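Local structure of apical membrane antigen 1 (Babesia divergens, 4APM) at residues A[216-221]-A[344-349]; A[193-198]-A[349-354]; A[22-27]-A[49-54]. The protein probably takes part in host-cell invasion as the three-domain ectodomain of a surface antigen of the moving junction in this apicomplexan parasite. One frame throughout, in Å; residues are numbered along the deposited sequence.

The three contacts form one buried network near the middle of the chain, with the centre of contact 1 about 10 Å from the centres of contacts 2 and 3; these two lie about 16 Å apart. Contacts 1 and 2 share Gly349, and Met219 O lies 2.9 Å from Ser350 N. Contact 3 joins contact 1 through the disulfide Cys51 SG–Cys217 SG, 2.1 Å, and through Val348 O to Met54 N, 2.8 Å. Lys195 NZ of contact 2 lies 2.8 Å from Ala347 O of contact 1 and 2.9 Å from Met54 O of contact 3, and thus ties all three. The calcium site of Gly120 and Asp122 lies away from them.

Contact 1. Residues A[216-221]-A[344-349]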
ATOM      1  N   ASN A 216     -10.368  -6.347  -1.220  1.00 28.47           N
ATOM      2  CA  ASN A 216     -10.737  -5.091  -1.908  1.00 29.87           C
ATOM      3  C   ASN A 216      -9.580  -4.088  -2.016  1.00 29.94           C
ATOM      4  O   ASN A 216      -9.682  -3.084  -2.709  1.00 32.71           O
ATOM      5  CB  ASN A 216     -11.923  -4.431  -1.189  1.00 30.60           C
ATOM      6  CG  ASN A 216     -13.253  -5.108  -1.500  1.00 32.53           C
ATOM      7  OD1 ASN A 216     -13.379  -5.824  -2.487  1.00 39.48           O
ATOM      8  ND2 ASN A 216     -14.259  -4.845  -0.680  1.00 30.33           N
ATOM      9  N   CYS A 217      -8.523  -4.339  -1.254  1.00 29.62           N
ATOM     10  CA  CYS A 217      -7.378  -3.431  -1.132  1.00 31.43           C
ATOM     11  C   CYS A 217      -6.159  -4.175  -1.668  1.00 28.78           C
ATOM     12  O   CYS A 217      -6.074  -5.391  -1.512  1.00 29.61           O
ATOM     13  CB  CYS A 217      -7.149  -3.104   0.350  1.00 26.90           C
ATOM     14  SG  CYS A 217      -8.401  -2.063   1.123  1.00 30.23           S
ATOM     15  N   PRO A 218      -5.196  -3.455  -2.269  1.00 29.90           N
ATOM     16  CA  PRO A 218      -4.004  -4.137  -2.780  1.00 29.34           C
ATOM     17  C   PRO A 218      -2.970  -4.379  -1.670  1.00 29.91           C
ATOM     18  O   PRO A 218      -1.965  -3.680  -1.613  1.00 29.06           O
ATOM     19  CB  PRO A 218      -3.448  -3.116  -3.787  1.00 29.67           C
ATOM     20  CG  PRO A 218      -3.815  -1.791  -3.180  1.00 27.63           C
ATOM     21  CD  PRO A 218      -5.196  -2.016  -2.625  1.00 29.66           C
ATOM     22  N   MET A 219      -3.183  -5.403  -0.846  1.00 27.81           N
ATOM     23  CA  MET A 219      -2.359  -5.616   0.349  1.00 27.66           C
ATOM     24  C   MET A 219      -1.033  -6.306   0.062  1.00 28.69           C
ATOM     25  O   MET A 219      -0.125  -6.249   0.885  1.00 25.35           O
ATOM     26  CB  MET A 219      -3.136  -6.399   1.420  1.00 27.08           C
ATOM     27  CG  MET A 219      -4.468  -5.748   1.810  1.00 25.60           C
ATOM     28  SD  MET A 219      -4.308  -4.002   2.298  1.00 24.18           S
ATOM     29  CE  MET A 219      -3.101  -4.126   3.594  1.00 18.65           C
ATOM     30  N   TYR A 220      -0.893  -6.904  -1.121  1.00 28.09           N
ATOM     31  CA  TYR A 220       0.310  -7.691  -1.396  1.00 29.11           C
ATOM     32  C   TYR A 220       1.031  -7.303  -2.668  1.00 25.71           C
ATOM     33  O   TYR A 220       0.409  -7.148  -3.720  1.00 27.25           O
ATOM     34  CB  TYR A 220       0.012  -9.206  -1.354  1.00 32.64           C
ATOM     35  CG  TYR A 220      -0.826  -9.584  -0.155  1.00 35.02           C
ATOM     36  CD1 TYR A 220      -0.297  -9.532   1.133  1.00 41.53           C
ATOM     37  CD2 TYR A 220      -2.179  -9.860  -0.294  1.00 40.16           C
ATOM     38  CE1 TYR A 220      -1.087  -9.802   2.243  1.00 42.72           C
ATOM     39  CE2 TYR A 220      -2.977 -10.136   0.811  1.00 44.38           C
ATOM     40  CZ  TYR A 220      -2.427 -10.109   2.070  1.00 43.81           C
ATOM     41  OH  TYR A 220      -3.231 -10.372   3.164  1.00 55.93           O
ATOM     42  N   PRO A 221       2.372  -7.206  -2.594  1.00 23.88           N
ATOM     43  CA  PRO A 221       3.145  -7.143  -3.825  1.00 23.62           C
ATOM     44  C   PRO A 221       2.712  -8.275  -4.795  1.00 26.50           C
ATOM     45  O   PRO A 221       2.461  -9.407  -4.352  1.00 26.31           O
ATOM     46  CB  PRO A 221       4.589  -7.367  -3.341  1.00 21.18           C
ATOM     47  CG  PRO A 221       4.579  -6.917  -1.923  1.00 21.30           C
ATOM     48  CD  PRO A 221       3.232  -7.349  -1.407  1.00 20.98           C
ATOM     49  N   ALA A 344       5.306  -5.673  -8.135  1.00 23.77           N
ATOM     50  CA  ALA A 344       4.426  -4.526  -8.296  1.00 24.95           C
ATOM     51  C   ALA A 344       3.890  -4.225  -6.913  1.00 25.11           C
ATOM     52  O   ALA A 344       3.147  -5.023  -6.347  1.00 26.27           O
ATOM     53  CB  ALA A 344       3.279  -4.853  -9.254  1.00 23.18           C
ATOM     54  N   MET A 345       4.326  -3.111  -6.344  1.00 22.74           N
ATOM     55  CA  MET A 345       4.052  -2.795  -4.943  1.00 24.14           C
ATOM     56  C   MET A 345       3.170  -1.547  -4.796  1.00 23.40           C
ATOM     57  O   MET A 345       3.145  -0.697  -5.696  1.00 21.93           O
ATOM     58  CB  MET A 345       5.374  -2.609  -4.228  1.00 24.55           C
ATOM     59  CG  MET A 345       6.265  -3.848  -4.400  1.00 29.17           C
ATOM     60  SD  MET A 345       7.844  -3.570  -3.655  1.00 36.00           S
ATOM     61  CE  MET A 345       7.448  -3.865  -1.925  1.00 29.25           C
ATOM     62  N   THR A 346       2.451  -1.436  -3.674  1.00 21.24           N
ATOM     63  CA  THR A 346       1.639  -0.246  -3.436  1.00 20.25           C
ATOM     64  C   THR A 346       1.908   0.341  -2.045  1.00 22.63           C
ATOM     65  O   THR A 346       2.473  -0.354  -1.165  1.00 19.38           O
ATOM     66  CB  THR A 346       0.122  -0.496  -3.604  1.00 19.48           C
ATOM     67  OG1 THR A 346      -0.399  -1.053  -2.407  1.00 22.70           O
ATOM     68  CG2 THR A 346      -0.205  -1.428  -4.775  1.00 17.53           C
ATOM     69  N   ALA A 347       1.556   1.623  -1.877  1.00 18.20           N
ATOM     70  CA  ALA A 347       1.778   2.327  -0.621  1.00 20.98           C
ATOM     71  C   ALA A 347       0.963   1.745   0.561  1.00 21.39           C
ATOM     72  O   ALA A 347       1.281   2.037   1.724  1.00 19.24           O
ATOM     73  CB  ALA A 347       1.470   3.820  -0.776  1.00 17.16           C
ATOM     74  N   VAL A 348      -0.102   0.980   0.302  1.00 19.16           N
ATOM     75  CA  VAL A 348      -0.863   0.447   1.465  1.00 20.98           C
ATOM     76  C   VAL A 348      -0.424  -0.953   1.860  1.00 23.04           C
ATOM     77  O   VAL A 348      -0.636  -1.382   3.012  1.00 24.01           O
ATOM     78  CB  VAL A 348      -2.398   0.461   1.277  1.00 21.11           C
ATOM     79  CG1 VAL A 348      -2.907   1.871   1.031  1.00 21.46           C
ATOM     80  CG2 VAL A 348      -2.809  -0.457   0.153  1.00 19.72           C
ATOM     81  N   GLY A 349       0.206  -1.646   0.905  1.00 22.07           N
ATOM     82  CA  GLY A 349       0.463  -3.071   1.005  1.00 22.65           C
ATOM     83  C   GLY A 349       1.788  -3.375   1.674  1.00 23.93           C
ATOM     84  O   GLY A 349       2.608  -2.489   1.915  1.00 23.11           O
TER
HETATM   85  O   HOH W   1       0.647  -3.794  -2.499  1.00 30.49           O
HETATM   86  O   HOH W   2       0.766  -4.740  -4.944  1.00 23.01           O
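The backbones approach most closely at Met219 and Gly349, whose CA atoms are 3.9 Å apart, and again at Pro221 and Met345, with 4.6 Å between their CA atoms. Gly349 presents its bare CA to the carbonyl oxygens of Pro218 and Met219, which allows the loop and the turn after strand 342-346 to come so close. Pro218 is the centre of an inverse gamma turn, closed by a weak bond from Met219 N to Cys217 O. Its ring lies across Val348, CG to CG2 3.7 Å, and crosses Thr346 at about a right angle. With chi1 at 83°, the hydroxyl of Thr346 sits between its backbone N and carbonyl carbon and faces the N-H groups of Val348 and Gly349 in the loop that follows, accepting a weak bond from each. A water ties the same hydroxyl to the loop: it donates to Pro218 O at 2.8 Å and lies 2.9 Å from Thr346 OG1. A second water donates to Tyr220 O at 2.7 Å and to Ala344 O at 2.8 Å, so that two bridges pin the segments together. Ala344 O also receives a CH-O contact from Pro221 CA, 3.3 Å, while Pro221 CB rests on Met345 CG. Met219, bent at chi2 and chi3, curls its CE toward Val348 O; its CB covers the centre of one face of the Tyr220 ring, whose OH is bonded to Glu214. Strand 342-346, an outermost strand of its four-stranded sheet, thus meets the loop that follows helix 213-216; Met345 packs on helix 249-257, Ala344 and Thr346 on strand 225-231, and Pro218 and Val348 on Leu21 of helix 21-24.

Contact 2. Residues A[193-198]-A[349-354]; sequences PMKSGI and GSPLEQ
Lys195 reaches across to Gly349 with its ammonium group, NZ donating to the carbonyl O at 2.7 Å, the nitrogen tilted out of the carbonyl plane. Two torsions direct this reach: CG stands opposite the backbone N (chi1 -165°), pointing the chain at the other segment, and a single bend at chi2 (79°) turns the otherwise extended remainder toward the oxygen. CE follows at 3.3 Å from Gly349 O, so the last methylene lies against the same carbonyl. The ammonium is shared, for Ala347 O and Met54 O also accept from NZ; three backbone oxygens therefore hold the ammonium group of a buried lysine and fix where the chain ends, and they would be expected to stabilise its charge. Nearer its root, Lys195 CG passes at 4.3 Å from Pro351 CB, a loose alkyl contact. The proline ring then leans on the backbone beyond the strand: its CG lies 4.0 Å from Ser196 O and equally 4.0 Å from Gly197 CA. With CG beside its backbone N (chi1 -59°), Leu352 brings CD2 nearest, 3.8 Å from Gly197 O. The turn that presents these two residues is an ST turn, Leu352 N donating to Ser350 OG at 3.2 Å; Asp355 bonds the same hydroxyl and helps to set its position. The contact joins the end of strand 191-195, paired antiparallel with strand 56-60, to the loop that follows strand 342-346. Helix 249-257 packs on it, through Ser253 touching both Lys195 and Pro351, Phe257 touching Lys195, and Glu250 touching Leu352; on the strand 53-54 side, Val53 packs against Lys195 and Met54 against Ser350.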
ATOM      1  N   PRO A 193       5.620   9.848   9.463  1.00 27.09           N
ATOM      2  CA  PRO A 193       5.360   8.434   9.133  1.00 27.69           C
ATOM      3  C   PRO A 193       6.544   7.792   8.433  1.00 28.76           C
ATOM      4  O   PRO A 193       7.240   8.456   7.670  1.00 27.73           O
ATOM      5  CB  PRO A 193       4.186   8.505   8.142  1.00 29.09           C
ATOM      6  CG  PRO A 193       3.692   9.934   8.195  1.00 29.70           C
ATOM      7  CD  PRO A 193       4.864  10.764   8.597  1.00 26.39           C
ATOM      8  N   MET A 194       6.749   6.502   8.657  1.00 29.03           N
ATOM      9  CA  MET A 194       7.557   5.736   7.740  1.00 31.69           C
ATOM     10  C   MET A 194       7.061   4.317   7.500  1.00 29.69           C
ATOM     11  O   MET A 194       6.289   3.784   8.279  1.00 30.94           O
ATOM     12  CB  MET A 194       9.055   5.801   8.081  1.00 35.17           C
ATOM     13  CG  MET A 194       9.537   4.999   9.269  1.00 44.57           C
ATOM     14  SD  MET A 194      11.327   4.663   9.107  1.00 55.34           S
ATOM     15  CE  MET A 194      11.281   3.004   8.430  1.00 48.91           C
ATOM     16  N   LYS A 195       7.391   3.800   6.327  1.00 28.08           N
ATOM     17  CA  LYS A 195       7.096   2.445   5.924  1.00 28.96           C
ATOM     18  C   LYS A 195       8.237   1.546   6.402  1.00 31.18           C
ATOM     19  O   LYS A 195       9.398   1.759   6.045  1.00 27.59           O
ATOM     20  CB  LYS A 195       7.024   2.376   4.402  1.00 28.47           C
ATOM     21  CG  LYS A 195       6.375   1.102   3.851  1.00 32.88           C
ATOM     22  CD  LYS A 195       4.854   1.130   3.919  1.00 27.67           C
ATOM     23  CE  LYS A 195       4.235   0.283   2.815  1.00 30.79           C
ATOM     24  NZ  LYS A 195       2.770   0.001   3.012  1.00 28.58           N
ATOM     25  N   SER A 196       7.925   0.591   7.269  1.00 27.89           N
ATOM     26  CA  SER A 196       8.994  -0.118   7.939  1.00 31.78           C
ATOM     27  C   SER A 196       8.914  -1.582   7.643  1.00 29.89           C
ATOM     28  O   SER A 196       7.911  -2.217   7.924  1.00 33.11           O
ATOM     29  CB  SER A 196       8.936   0.101   9.441  1.00 32.60           C
ATOM     30  OG  SER A 196       9.460  -1.037  10.073  1.00 33.58           O
ATOM     31  N   GLY A 197       9.976  -2.117   7.064  1.00 28.45           N
ATOM     32  CA  GLY A 197      10.036  -3.532   6.769  1.00 27.35           C
ATOM     33  C   GLY A 197       9.875  -4.405   8.000  1.00 29.19           C
ATOM     34  O   GLY A 197       9.106  -5.359   7.979  1.00 29.33           O
ATOM     35  N   ILE A 198      10.586  -4.096   9.083  1.00 30.07           N
ATOM     36  CA  ILE A 198      10.544  -4.988  10.229  1.00 29.99           C
ATOM     37  C   ILE A 198       9.259  -4.828  11.005  1.00 32.65           C
ATOM     38  O   ILE A 198       8.916  -5.685  11.818  1.00 33.51           O
ATOM     39  CB  ILE A 198      11.697  -4.747  11.203  1.00 36.40           C
ATOM     40  CG1 ILE A 198      11.592  -3.347  11.816  1.00 34.92           C
ATOM     41  CG2 ILE A 198      13.035  -5.016  10.520  0.60 36.70           C
ATOM     42  CD1 ILE A 198      12.765  -3.011  12.691  1.00 42.76           C
ATOM     43  N   GLY A 349       0.206  -1.646   0.905  1.00 22.07           N
ATOM     44  CA  GLY A 349       0.463  -3.071   1.005  1.00 22.65           C
ATOM     45  C   GLY A 349       1.788  -3.375   1.674  1.00 23.93           C
ATOM     46  O   GLY A 349       2.608  -2.489   1.915  1.00 23.11           O
ATOM     47  N   SER A 350       2.003  -4.646   1.949  1.00 22.85           N
ATOM     48  CA  SER A 350       3.252  -5.079   2.515  1.00 24.43           C
ATOM     49  C   SER A 350       4.486  -4.542   1.762  1.00 21.43           C
ATOM     50  O   SER A 350       4.523  -4.536   0.531  1.00 22.92           O
ATOM     51  CB  SER A 350       3.312  -6.605   2.558  1.00 23.68           C
ATOM     52  OG  SER A 350       4.459  -6.949   3.321  1.00 25.79           O
ATOM     53  N   PRO A 351       5.497  -4.108   2.504  1.00 21.16           N
ATOM     54  CA  PRO A 351       6.819  -3.790   1.923  1.00 21.66           C
ATOM     55  C   PRO A 351       7.730  -5.010   1.606  1.00 25.88           C
ATOM     56  O   PRO A 351       8.852  -4.822   1.100  1.00 29.89           O
ATOM     57  CB  PRO A 351       7.480  -2.957   3.038  1.00 20.82           C
ATOM     58  CG  PRO A 351       6.894  -3.521   4.311  1.00 19.60           C
ATOM     59  CD  PRO A 351       5.442  -3.821   3.960  1.00 19.89           C
ATOM     60  N   LEU A 352       7.292  -6.229   1.942  1.00 28.92           N
ATOM     61  CA  LEU A 352       8.172  -7.436   1.921  1.00 28.90           C
ATOM     62  C   LEU A 352       7.924  -8.274   0.700  1.00 27.53           C
ATOM     63  O   LEU A 352       6.782  -8.685   0.461  1.00 28.68           O
ATOM     64  CB  LEU A 352       7.888  -8.339   3.125  1.00 25.86           C
ATOM     65  CG  LEU A 352       8.055  -7.758   4.508  1.00 29.71           C
ATOM     66  CD1 LEU A 352       7.929  -8.867   5.565  1.00 27.35           C
ATOM     67  CD2 LEU A 352       9.401  -7.036   4.574  1.00 26.74           C
ATOM     68  N   GLU A 353       8.991  -8.632  -0.008  1.00 29.35           N
ATOM     69  CA  GLU A 353       8.877  -9.650  -1.068  1.00 34.76           C
ATOM     70  C   GLU A 353       8.215 -10.894  -0.548  1.00 32.57           C
ATOM     71  O   GLU A 353       7.486 -11.556  -1.284  1.00 39.72           O
ATOM     72  CB  GLU A 353      10.243 -10.064  -1.633  1.00 35.74           C
ATOM     73  CG  GLU A 353      10.817  -9.144  -2.692  1.00 38.11           C
ATOM     74  CD  GLU A 353      12.184  -9.617  -3.157  1.00 39.66           C
ATOM     75  OE1 GLU A 353      12.381 -10.850  -3.247  1.00 42.92           O
ATOM     76  OE2 GLU A 353      13.087  -8.771  -3.335  1.00 41.22           O
ATOM     77  N   GLN A 354       8.514 -11.263   0.691  1.00 33.53           N
ATOM     78  CA  GLN A 354       7.971 -12.516   1.241  1.00 38.94           C
ATOM     79  C   GLN A 354       6.456 -12.555   1.148  1.00 36.38           C
ATOM     80  O   GLN A 354       5.867 -13.613   1.323  1.00 36.63           O
ATOM     81  CB  GLN A 354       8.280 -12.679   2.730  1.00 40.76           C
ATOM     82  CG  GLN A 354       9.690 -12.464   3.189  1.00 47.01           C
ATOM     83  CD  GLN A 354       9.715 -12.287   4.695  1.00 56.89           C
ATOM     84  OE1 GLN A 354       8.706 -12.529   5.376  1.00 65.11           O
ATOM     85  NE2 GLN A 354      10.841 -11.837   5.225  1.00 61.23           N
TER

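Contact 3. Residues A[22-27]-A[49-54]; sequences AKSHGS and GKCPVM
Lys50 lies along the end of helix 21-24, and several of its atoms meet backbone oxygens there. CB sits 3.3 Å from Ser24 O, and CG passes 3.7 Å from His25 O. The chain then bends at chi3 (-54°), which swings the far end back over the helix: CE comes to 3.3 Å from Lys23 O, and NZ donates to that same oxygen at 2.7 Å, almost in line with the carbonyl bond (C=O...N 162°). A water accepts from NZ at 2.8 Å and donates to Ala22 O at 2.9 Å, so the ammonium reaches a second carbonyl of the helix. The positive ammonium lies beside carbonyls at the C-terminal end of a short helix, which would probably suit its charge. At the root of the chain, Lys50 N donates to His25 O at 3.0 Å, in the carbonyl plane and on a lone pair. The imidazole of His25 packs against residues 49-51. Gly49 CA lies over one face, 3.4 Å from NE2, Cys51 N stands at the edge near CD2, and ND1 gives a weak bond to Ser27 O. Cys51, bonded through sulfur to Cys217, packs its CB against CD2 of the ring and its SG against Ser24 O. The whole is a helix C-terminus ending in Gly26 with positive phi and met by a lysine, fastened to the lead-in of strand 53-54 beside a disulfide of this disulfide-rich PAN-clan ectodomain.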
ATOM      1  N   ALA A  22      -7.772   5.622  -5.087  1.00 25.46           N
ATOM      2  CA  ALA A  22      -8.804   6.666  -4.915  1.00 27.07           C
ATOM      3  C   ALA A  22     -10.175   6.046  -4.581  1.00 27.72           C
ATOM      4  O   ALA A  22     -10.936   6.598  -3.786  1.00 28.50           O
ATOM      5  CB  ALA A  22      -8.912   7.568  -6.160  1.00 27.10           C
ATOM      6  N   LYS A  23     -10.494   4.913  -5.209  1.00 28.58           N
ATOM      7  CA  LYS A  23     -11.748   4.193  -4.902  1.00 30.96           C
ATOM      8  C   LYS A  23     -11.648   3.241  -3.715  1.00 30.52           C
ATOM      9  O   LYS A  23     -12.532   3.235  -2.888  1.00 29.96           O
ATOM     10  CB  LYS A  23     -12.256   3.389  -6.094  1.00 29.24           C
ATOM     11  CG  LYS A  23     -12.496   4.169  -7.368  1.00 36.23           C
ATOM     12  CD  LYS A  23     -13.335   3.286  -8.297  1.00 38.43           C
ATOM     13  CE  LYS A  23     -13.130   3.625  -9.760  1.00 48.63           C
ATOM     14  NZ  LYS A  23     -13.613   4.984 -10.120  1.00 48.80           N
ATOM     15  N   SER A  24     -10.656   2.341  -3.717  1.00 28.99           N
ATOM     16  CA  SER A  24     -10.585   1.283  -2.691  1.00 24.96           C
ATOM     17  C   SER A  24     -10.159   1.792  -1.310  1.00 26.39           C
ATOM     18  O   SER A  24     -10.592   1.251  -0.290  1.00 27.48           O
ATOM     19  CB  SER A  24      -9.635   0.194  -3.131  1.00 25.15           C
ATOM     20  OG  SER A  24      -8.351   0.730  -3.337  1.00 21.86           O
ATOM     21  N   HIS A  25      -9.346   2.852  -1.282  1.00 23.80           N
ATOM     22  CA  HIS A  25      -8.940   3.495  -0.034  1.00 23.17           C
ATOM     23  C   HIS A  25      -9.599   4.867   0.153  1.00 22.71           C
ATOM     24  O   HIS A  25     -10.221   5.126   1.173  1.00 23.47           O
ATOM     25  CB  HIS A  25      -7.402   3.606  -0.010  1.00 21.70           C
ATOM     26  CG  HIS A  25      -6.847   4.069   1.294  1.00 19.87           C
ATOM     27  ND1 HIS A  25      -6.125   5.216   1.411  1.00 22.43           N
ATOM     28  CD2 HIS A  25      -6.942   3.528   2.568  1.00 18.20           C
ATOM     29  CE1 HIS A  25      -5.761   5.381   2.690  1.00 21.49           C
ATOM     30  NE2 HIS A  25      -6.257   4.338   3.401  1.00 22.62           N
ATOM     31  N   GLY A  26      -9.420   5.766  -0.809  1.00 24.86           N
ATOM     32  CA  GLY A  26     -10.208   7.006  -0.892  1.00 21.15           C
ATOM     33  C   GLY A  26      -9.712   8.143  -0.006  1.00 26.73           C
ATOM     34  O   GLY A  26     -10.323   9.200   0.060  1.00 28.64           O
ATOM     35  N   SER A  27      -8.576   7.953   0.655  1.00 26.38           N
ATOM     36  CA  SER A  27      -8.025   9.006   1.494  1.00 24.18           C
ATOM     37  C   SER A  27      -6.484   8.971   1.417  1.00 23.77           C
ATOM     38  O   SER A  27      -5.908   8.276   0.556  1.00 20.69           O
ATOM     39  CB  SER A  27      -8.531   8.844   2.927  1.00 23.96           C
ATOM     40  OG  SER A  27      -8.034   9.882   3.747  1.00 34.16           O
ATOM     41  N   GLY A  49      -9.460   6.573   5.694  1.00 23.08           N
ATOM     42  CA  GLY A  49      -9.105   5.631   4.637  1.00 23.35           C
ATOM     43  C   GLY A  49      -9.644   4.224   4.859  1.00 21.84           C
ATOM     44  O   GLY A  49      -9.711   3.752   6.004  1.00 22.38           O
ATOM     45  N   LYS A  50     -10.006   3.562   3.756  1.00 20.30           N
ATOM     46  CA  LYS A  50     -10.735   2.301   3.769  1.00 22.88           C
ATOM     47  C   LYS A  50      -9.833   1.029   3.744  1.00 24.20           C
ATOM     48  O   LYS A  50     -10.297  -0.084   4.064  1.00 24.40           O
ATOM     49  CB  LYS A  50     -11.754   2.277   2.631  1.00 25.90           C
ATOM     50  CG  LYS A  50     -12.963   3.200   2.854  1.00 26.77           C
ATOM     51  CD  LYS A  50     -13.943   3.176   1.686  1.00 28.02           C
ATOM     52  CE  LYS A  50     -13.226   3.479   0.364  1.00 36.55           C
ATOM     53  NZ  LYS A  50     -14.114   3.928  -0.761  1.00 33.76           N
ATOM     54  N   CYS A  51      -8.547   1.215   3.438  1.00 21.43           N
ATOM     55  CA  CYS A  51      -7.552   0.176   3.536  1.00 20.92           C
ATOM     56  C   CYS A  51      -6.649   0.402   4.759  1.00 21.25           C
ATOM     57  O   CYS A  51      -6.236   1.525   5.036  1.00 19.67           O
ATOM     58  CB  CYS A  51      -6.697   0.175   2.291  1.00 22.11           C
ATOM     59  SG  CYS A  51      -7.618  -0.181   0.789  1.00 28.65           S
ATOM     60  N   PRO A  52      -6.338  -0.681   5.492  1.00 20.55           N
ATOM     61  CA  PRO A  52      -5.244  -0.586   6.449  1.00 18.92           C
ATOM     62  C   PRO A  52      -3.925  -0.444   5.679  1.00 19.95           C
ATOM     63  O   PRO A  52      -3.868  -0.775   4.483  1.00 20.25           O
ATOM     64  CB  PRO A  52      -5.308  -1.941   7.173  1.00 21.82           C
ATOM     65  CG  PRO A  52      -6.079  -2.879   6.235  1.00 21.59           C
ATOM     66  CD  PRO A  52      -6.561  -2.078   5.056  1.00 18.84           C
ATOM     67  N   VAL A  53      -2.927   0.163   6.310  1.00 20.19           N
ATOM     68  CA  VAL A  53      -1.634   0.422   5.688  1.00 21.48           C
ATOM     69  C   VAL A  53      -0.546  -0.403   6.420  1.00 23.09           C
ATOM     70  O   VAL A  53      -0.224  -0.133   7.579  1.00 23.28           O
ATOM     71  CB  VAL A  53      -1.301   1.934   5.771  1.00 19.51           C
ATOM     72  CG1 VAL A  53      -0.004   2.239   5.059  1.00 18.22           C
ATOM     73  CG2 VAL A  53      -2.449   2.779   5.181  1.00 21.84           C
ATOM     74  N   MET A  54      -0.025  -1.440   5.776  1.00 23.22           N
ATOM     75  CA  MET A  54       0.943  -2.315   6.444  1.00 23.66           C
ATOM     76  C   MET A  54       2.289  -1.592   6.617  1.00 25.36           C
ATOM     77  O   MET A  54       2.725  -0.831   5.742  1.00 22.65           O
ATOM     78  CB  MET A  54       1.157  -3.606   5.663  1.00 26.14           C
ATOM     79  CG  MET A  54      -0.053  -4.497   5.577  1.00 27.72           C
ATOM     80  SD  MET A  54       0.301  -6.002   4.649  1.00 32.12           S
ATOM     81  CE  MET A  54       1.144  -7.026   5.869  1.00 26.62           C
TER
HETATM   82  O   HOH W   3     -13.395   6.096  -2.371  1.00 50.14           O